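Local coordinates for protein beta-xylosidase (Uncultured organism, PDB 4MLG) that probably hydrolyses xylo-oligosaccharides, releasing xylose as a beta-xylosidase of glycoside hydrolase family 43 with a beta-propeller fold and a bound calcium ion, at residues Y260-T272 with N311-A323. Sequence-based numbering, arbitrary orientation.
Sequences YRGVILTPVVGWT and NPDGSIQPIKGTA
Ile-316 opens the contact by crossing Ile-264 at a slant, their CD1 methyls 3.8 Å apart; in Ile-316 CG1 lies anti to the carbonyl carbon (chi1 -51°) and, with chi2 extended (177°), this carries CD1 to Ile-264. Pro-318 then rests its CB on the carbonyl oxygen of Val-263. At Ile-319 the backbones form a single bridge with Leu-265, parallel in sense: the touching parts run 26° apart, and Ile-319 bonds to the residues before and after Leu-265, its N donating to Ile-264 O (2.6 Å) and its O accepting from Thr-266 N (3.2 Å). The CA of Leu-265 adds a CA-H...O contact to that same oxygen, and its CD1 lies 4.0 Å from Ile-319 CG2. Lys-320 lays its CD alongside Thr-266 OG1, which accepts from Gly-321 N, though the modelled 2.3 Å is doubtfully short. Gly-321 CA fits against Val-268 CG1 (3.7 Å) and makes CA-H...O contacts to Thr-266 O and Pro-267 O. Thr-322 sets CG2 on Val-269 CG2 at 3.6 Å, while its OG1 is hydrogen-bonded to Asp-290 OD2. Ala-323 CB lies 3.6 Å from Pro-267 O. The C-terminal tail thus joins two propeller sheets, following the bulged exit of strand 258-265 while Ile-319 touches Leu-286 of strand 283-290 and Ile-316 Leu-308 of strand 302-308.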
ATOM      1  N   TYR A 260      13.530   2.396  29.244  1.00 57.94           N
ATOM      2  CA  TYR A 260      13.039   1.142  29.816  1.00 58.15           C
ATOM      3  C   TYR A 260      13.093   1.149  31.341  1.00 58.91           C
ATOM      4  O   TYR A 260      14.034   1.675  31.937  1.00 58.37           O
ATOM      5  CB  TYR A 260      13.847  -0.044  29.276  1.00 58.84           C
ATOM      6  CG  TYR A 260      13.559  -1.361  29.969  1.00 60.79           C
ATOM      7  CD1 TYR A 260      12.503  -2.167  29.563  1.00 60.25           C
ATOM      8  CD2 TYR A 260      14.349  -1.802  31.028  1.00 62.20           C
ATOM      9  CE1 TYR A 260      12.238  -3.372  30.193  1.00 60.22           C
ATOM     10  CE2 TYR A 260      14.089  -3.002  31.663  1.00 62.28           C
ATOM     11  CZ  TYR A 260      13.035  -3.783  31.241  1.00 61.58           C
ATOM     12  OH  TYR A 260      12.776  -4.979  31.872  1.00 62.54           O
ATOM     13  N   ARG A 261      12.082   0.554  31.966  1.00 59.03           N
ATOM     14  CA  ARG A 261      11.998   0.521  33.421  1.00 61.14           C
ATOM     15  C   ARG A 261      11.945  -0.897  33.977  1.00 60.44           C
ATOM     16  O   ARG A 261      12.765  -1.269  34.817  1.00 60.98           O
ATOM     17  CB  ARG A 261      10.795   1.331  33.906  1.00 63.71           C
ATOM     18  CG  ARG A 261      10.979   2.831  33.771  1.00 67.65           C
ATOM     19  CD  ARG A 261      12.084   3.314  34.691  1.00 72.72           C
ATOM     20  NE  ARG A 261      12.542   4.657  34.356  1.00 76.37           N
ATOM     21  CZ  ARG A 261      13.821   4.998  34.236  1.00 78.25           C
ATOM     22  NH1 ARG A 261      14.771   4.092  34.428  1.00 78.09           N
ATOM     23  NH2 ARG A 261      14.152   6.244  33.926  1.00 78.92           N
ATOM     24  N   GLY A 262      10.983  -1.689  33.513  1.00 58.85           N
ATOM     25  CA  GLY A 262      10.837  -3.045  34.007  1.00 58.67           C
ATOM     26  C   GLY A 262       9.768  -3.867  33.312  1.00 57.01           C
ATOM     27  O   GLY A 262       9.453  -3.645  32.143  1.00 55.19           O
ATOM     28  N   VAL A 263       9.214  -4.827  34.045  1.00 57.11           N
ATOM     29  CA  VAL A 263       8.216  -5.739  33.503  1.00 54.25           C
ATOM     30  C   VAL A 263       6.881  -5.570  34.221  1.00 54.27           C
ATOM     31  O   VAL A 263       6.823  -5.605  35.450  1.00 55.71           O
ATOM     32  CB  VAL A 263       8.676  -7.207  33.636  1.00 53.61           C
ATOM     33  CG1 VAL A 263       7.594  -8.163  33.147  1.00 53.10           C
ATOM     34  CG2 VAL A 263       9.976  -7.428  32.877  1.00 52.85           C
ATOM     35  N   ILE A 264       5.812  -5.383  33.455  1.00 54.19           N
ATOM     36  CA  ILE A 264       4.477  -5.287  34.031  1.00 55.45           C
ATOM     37  C   ILE A 264       3.858  -6.673  34.173  1.00 58.20           C
ATOM     38  O   ILE A 264       3.270  -6.998  35.205  1.00 58.97           O
ATOM     39  CB  ILE A 264       3.541  -4.411  33.172  1.00 52.37           C
ATOM     40  CG1 ILE A 264       4.125  -3.010  32.993  1.00 51.63           C
ATOM     41  CG2 ILE A 264       2.159  -4.323  33.799  1.00 52.08           C
ATOM     42  CD1 ILE A 264       3.204  -2.064  32.248  1.00 51.36           C
ATOM     43  N   LEU A 265       4.004  -7.488  33.133  1.00 59.62           N
ATOM     44  CA  LEU A 265       3.386  -8.809  33.104  1.00 61.30           C
ATOM     45  C   LEU A 265       4.357  -9.908  32.674  1.00 61.92           C
ATOM     46  O   LEU A 265       4.953  -9.842  31.600  1.00 62.14           O
ATOM     47  CB  LEU A 265       2.168  -8.800  32.176  1.00 61.66           C
ATOM     48  CG  LEU A 265       1.281 -10.044  32.207  1.00 62.81           C
ATOM     49  CD1 LEU A 265       0.632 -10.193  33.573  1.00 64.94           C
ATOM     50  CD2 LEU A 265       0.228  -9.987  31.110  1.00 61.39           C
ATOM     51  N   THR A 266       4.506 -10.917  33.528  1.00 62.59           N
ATOM     52  CA  THR A 266       5.296 -12.105  33.216  1.00 62.09           C
ATOM     53  C   THR A 266       4.527 -12.958  32.200  1.00 59.41           C
ATOM     54  O   THR A 266       3.331 -12.736  32.007  1.00 59.43           O
ATOM     55  CB  THR A 266       5.574 -12.918  34.498  1.00 64.45           C
ATOM     56  OG1 THR A 266       4.335 -13.305  35.102  1.00 66.89           O
ATOM     57  CG2 THR A 266       6.379 -12.090  35.487  1.00 65.46           C
ATOM     58  N   PRO A 267       5.206 -13.918  31.535  1.00 57.03           N
ATOM     59  CA  PRO A 267       4.548 -14.761  30.528  1.00 55.05           C
ATOM     60  C   PRO A 267       3.221 -15.371  30.970  1.00 55.07           C
ATOM     61  O   PRO A 267       3.073 -15.775  32.122  1.00 56.46           O
ATOM     62  CB  PRO A 267       5.577 -15.864  30.288  1.00 54.86           C
ATOM     63  CG  PRO A 267       6.876 -15.181  30.475  1.00 55.14           C
ATOM     64  CD  PRO A 267       6.660 -14.174  31.579  1.00 56.60           C
ATOM     65  N   VAL A 268       2.266 -15.427  30.045  1.00 54.35           N
ATOM     66  CA  VAL A 268       0.950 -15.987  30.322  1.00 57.68           C
ATOM     67  C   VAL A 268       0.709 -17.235  29.482  1.00 58.60           C
ATOM     68  O   VAL A 268       1.504 -17.560  28.597  1.00 58.35           O
ATOM     69  CB  VAL A 268      -0.168 -14.973  30.019  1.00 57.79           C
ATOM     70  CG1 VAL A 268       0.005 -13.718  30.860  1.00 58.18           C
ATOM     71  CG2 VAL A 268      -0.181 -14.628  28.536  1.00 56.62           C
ATOM     72  N   VAL A 269      -0.386 -17.934  29.760  1.00 59.03           N
ATOM     73  CA  VAL A 269      -0.762 -19.091  28.959  1.00 60.56           C
ATOM     74  C   VAL A 269      -1.119 -18.640  27.549  1.00 60.40           C
ATOM     75  O   VAL A 269      -2.092 -17.912  27.345  1.00 61.38           O
ATOM     76  CB  VAL A 269      -1.943 -19.860  29.575  1.00 62.30           C
ATOM     77  CG1 VAL A 269      -2.451 -20.919  28.608  1.00 62.11           C
ATOM     78  CG2 VAL A 269      -1.528 -20.493  30.892  1.00 63.11           C
ATOM     79  N   GLY A 270      -0.322 -19.072  26.579  1.00 58.28           N
ATOM     80  CA  GLY A 270      -0.475 -18.626  25.209  1.00 55.52           C
ATOM     81  C   GLY A 270       0.764 -17.875  24.768  1.00 54.17           C
ATOM     82  O   GLY A 270       1.464 -17.285  25.590  1.00 54.67           O
ATOM     83  N   TRP A 271       1.037 -17.895  23.468  1.00 51.76           N
ATOM     84  CA  TRP A 271       2.241 -17.273  22.933  1.00 49.96           C
ATOM     85  C   TRP A 271       2.152 -15.752  22.984  1.00 52.22           C
ATOM     86  O   TRP A 271       3.147 -15.069  23.222  1.00 52.76           O
ATOM     87  CB  TRP A 271       2.477 -17.733  21.493  1.00 46.27           C
ATOM     88  CG  TRP A 271       3.863 -17.466  20.986  1.00 42.64           C
ATOM     89  CD1 TRP A 271       4.906 -18.345  20.954  1.00 40.72           C
ATOM     90  CD2 TRP A 271       4.357 -16.238  20.433  1.00 41.69           C
ATOM     91  NE1 TRP A 271       6.018 -17.741  20.417  1.00 39.94           N
ATOM     92  CE2 TRP A 271       5.707 -16.448  20.089  1.00 41.02           C
ATOM     93  CE3 TRP A 271       3.788 -14.983  20.194  1.00 41.61           C
ATOM     94  CZ2 TRP A 271       6.497 -15.451  19.521  1.00 42.29           C
ATOM     95  CZ3 TRP A 271       4.575 -13.993  19.633  1.00 42.35           C
ATOM     96  CH2 TRP A 271       5.914 -14.232  19.302  1.00 42.49           C
ATOM     97  N   THR A 272       0.955 -15.223  22.762  1.00 52.65           N
ATOM     98  CA  THR A 272       0.774 -13.780  22.680  1.00 51.50           C
ATOM     99  C   THR A 272       0.362 -13.166  24.012  1.00 51.80           C
ATOM    100  O   THR A 272      -0.326 -13.793  24.816  1.00 52.67           O
ATOM    101  CB  THR A 272      -0.283 -13.409  21.627  1.00 50.07           C
ATOM    102  OG1 THR A 272      -1.571 -13.854  22.064  1.00 51.65           O
ATOM    103  CG2 THR A 272       0.047 -14.056  20.293  1.00 48.63           C
ATOM    104  N   ASN A 311       4.361   1.887  42.736  1.00 75.42           N
ATOM    105  CA  ASN A 311       5.222   2.172  43.873  1.00 77.94           C
ATOM    106  C   ASN A 311       5.442   3.676  43.966  1.00 78.77           C
ATOM    107  O   ASN A 311       5.421   4.367  42.947  1.00 76.76           O
ATOM    108  CB  ASN A 311       6.555   1.437  43.729  1.00 78.44           C
ATOM    109  CG  ASN A 311       6.407  -0.064  43.862  1.00 78.20           C
ATOM    110  OD1 ASN A 311       5.678  -0.552  44.726  1.00 78.70           O
ATOM    111  ND2 ASN A 311       7.093  -0.805  43.000  1.00 77.62           N
ATOM    112  N   PRO A 312       5.642   4.192  45.190  1.00 83.23           N
ATOM    113  CA  PRO A 312       5.819   5.630  45.430  1.00 85.84           C
ATOM    114  C   PRO A 312       6.907   6.279  44.570  1.00 88.08           C
ATOM    115  O   PRO A 312       6.860   7.490  44.352  1.00 89.04           O
ATOM    116  CB  PRO A 312       6.207   5.686  46.908  1.00 88.74           C
ATOM    117  CG  PRO A 312       5.542   4.498  47.501  1.00 88.61           C
ATOM    118  CD  PRO A 312       5.618   3.428  46.451  1.00 85.82           C
ATOM    119  N   ASP A 313       7.863   5.492  44.084  1.00 89.71           N
ATOM    120  CA  ASP A 313       8.918   6.027  43.228  1.00 92.06           C
ATOM    121  C   ASP A 313       8.492   6.077  41.759  1.00 89.12           C
ATOM    122  O   ASP A 313       9.286   6.431  40.887  1.00 89.78           O
ATOM    123  CB  ASP A 313      10.216   5.225  43.384  1.00 96.48           C
ATOM    124  CG  ASP A 313      10.158   3.874  42.697  1.00 96.94           C
ATOM    125  OD1 ASP A 313       9.100   3.216  42.756  1.00 96.62           O
ATOM    126  OD2 ASP A 313      11.176   3.471  42.094  1.00 97.36           O
ATOM    127  N   GLY A 314       7.238   5.721  41.493  1.00 85.81           N
ATOM    128  CA  GLY A 314       6.691   5.799  40.150  1.00 81.84           C
ATOM    129  C   GLY A 314       6.654   4.476  39.408  1.00 78.36           C
ATOM    130  O   GLY A 314       5.910   4.321  38.440  1.00 75.07           O
ATOM    131  N   SER A 315       7.458   3.519  39.861  1.00 77.62           N
ATOM    132  CA  SER A 315       7.534   2.214  39.213  1.00 73.61           C
ATOM    133  C   SER A 315       6.233   1.427  39.358  1.00 70.68           C
ATOM    134  O   SER A 315       5.426   1.699  40.249  1.00 71.19           O
ATOM    135  CB  SER A 315       8.707   1.406  39.775  1.00 75.53           C
ATOM    136  OG  SER A 315       8.543   1.159  41.160  1.00 77.40           O
ATOM    137  N   ILE A 316       6.035   0.453  38.474  1.00 67.50           N
ATOM    138  CA  ILE A 316       4.837  -0.381  38.496  1.00 64.87           C
ATOM    139  C   ILE A 316       5.135  -1.738  39.126  1.00 66.75           C
ATOM    140  O   ILE A 316       6.105  -2.401  38.758  1.00 67.49           O
ATOM    141  CB  ILE A 316       4.287  -0.607  37.071  1.00 60.29           C
ATOM    142  CG1 ILE A 316       4.137   0.725  36.334  1.00 58.65           C
ATOM    143  CG2 ILE A 316       2.958  -1.347  37.117  1.00 57.77           C
ATOM    144  CD1 ILE A 316       3.674   0.578  34.898  1.00 54.60           C
ATOM    145  N   GLN A 317       4.301  -2.148  40.079  1.00 67.85           N
ATOM    146  CA  GLN A 317       4.448  -3.459  40.703  1.00 70.93           C
ATOM    147  C   GLN A 317       4.161  -4.560  39.686  1.00 66.93           C
ATOM    148  O   GLN A 317       3.066  -4.618  39.125  1.00 65.07           O
ATOM    149  CB  GLN A 317       3.522  -3.598  41.915  1.00 75.57           C
ATOM    150  CG  GLN A 317       3.869  -2.679  43.077  1.00 82.04           C
ATOM    151  CD  GLN A 317       2.939  -2.854  44.263  1.00 87.29           C
ATOM    152  OE1 GLN A 317       1.925  -3.548  44.177  1.00 87.60           O
ATOM    153  NE2 GLN A 317       3.283  -2.225  45.381  1.00 91.74           N
ATOM    154  N   PRO A 318       5.150  -5.434  39.445  1.00 65.81           N
ATOM    155  CA  PRO A 318       5.031  -6.504  38.448  1.00 62.93           C
ATOM    156  C   PRO A 318       3.865  -7.444  38.741  1.00 62.13           C
ATOM    157  O   PRO A 318       3.630  -7.791  39.897  1.00 65.23           O
ATOM    158  CB  PRO A 318       6.367  -7.247  38.569  1.00 65.05           C
ATOM    159  CG  PRO A 318       6.893  -6.886  39.913  1.00 68.81           C
ATOM    160  CD  PRO A 318       6.438  -5.484  40.155  1.00 68.58           C
ATOM    161  N   ILE A 319       3.139  -7.837  37.698  1.00 58.73           N
ATOM    162  CA  ILE A 319       2.007  -8.746  37.846  1.00 59.41           C
ATOM    163  C   ILE A 319       2.345 -10.122  37.275  1.00 62.36           C
ATOM    164  O   ILE A 319       2.910 -10.233  36.186  1.00 61.16           O
ATOM    165  CB  ILE A 319       0.740  -8.190  37.163  1.00 55.18           C
ATOM    166  CG1 ILE A 319       0.344  -6.850  37.788  1.00 54.83           C
ATOM    167  CG2 ILE A 319      -0.407  -9.179  37.272  1.00 54.02           C
ATOM    168  CD1 ILE A 319      -0.911  -6.251  37.196  1.00 51.76           C
ATOM    169  N   LYS A 320       2.004 -11.168  38.021  1.00 67.74           N
ATOM    170  CA  LYS A 320       2.319 -12.531  37.617  1.00 72.41           C
ATOM    171  C   LYS A 320       1.409 -13.017  36.490  1.00 72.27           C
ATOM    172  O   LYS A 320       0.182 -12.988  36.609  1.00 69.03           O
ATOM    173  CB  LYS A 320       2.219 -13.473  38.820  1.00 76.45           C
ATOM    174  CG  LYS A 320       2.806 -14.859  38.590  1.00 79.53           C
ATOM    175  CD  LYS A 320       4.315 -14.799  38.388  1.00 82.38           C
ATOM    176  CE  LYS A 320       4.950 -16.181  38.499  1.00 86.43           C
ATOM    177  NZ  LYS A 320       4.408 -17.144  37.501  1.00 85.19           N
ATOM    178  N   GLY A 321       2.018 -13.452  35.392  1.00 76.28           N
ATOM    179  CA  GLY A 321       1.280 -14.084  34.315  1.00 79.59           C
ATOM    180  C   GLY A 321       0.920 -15.499  34.720  1.00 85.99           C
ATOM    181  O   GLY A 321       1.520 -16.051  35.643  1.00 91.05           O
ATOM    182  N   THR A 322      -0.055 -16.087  34.036  1.00 87.57           N
ATOM    183  CA  THR A 322      -0.546 -17.413  34.399  1.00 93.41           C
ATOM    184  C   THR A 322       0.546 -18.477  34.304  1.00 96.27           C
ATOM    185  O   THR A 322       0.689 -19.311  35.199  1.00 99.43           O
ATOM    186  CB  THR A 322      -1.742 -17.837  33.527  1.00 94.85           C
ATOM    187  OG1 THR A 322      -2.696 -16.770  33.467  1.00 94.23           O
ATOM    188  CG2 THR A 322      -2.409 -19.074  34.108  1.00 98.73           C
ATOM    189  N   ALA A 323       1.315 -18.439  33.222  1.00 95.51           N
ATOM    190  CA  ALA A 323       2.401 -19.393  33.022  1.00 97.78           C
ATOM    191  C   ALA A 323       3.559 -19.119  33.976  1.00100.34           C
ATOM    192  O   ALA A 323       3.732 -19.819  34.974  1.00103.57           O
ATOM    193  CB  ALA A 323       2.879 -19.357  31.579  1.00 95.47           C
TER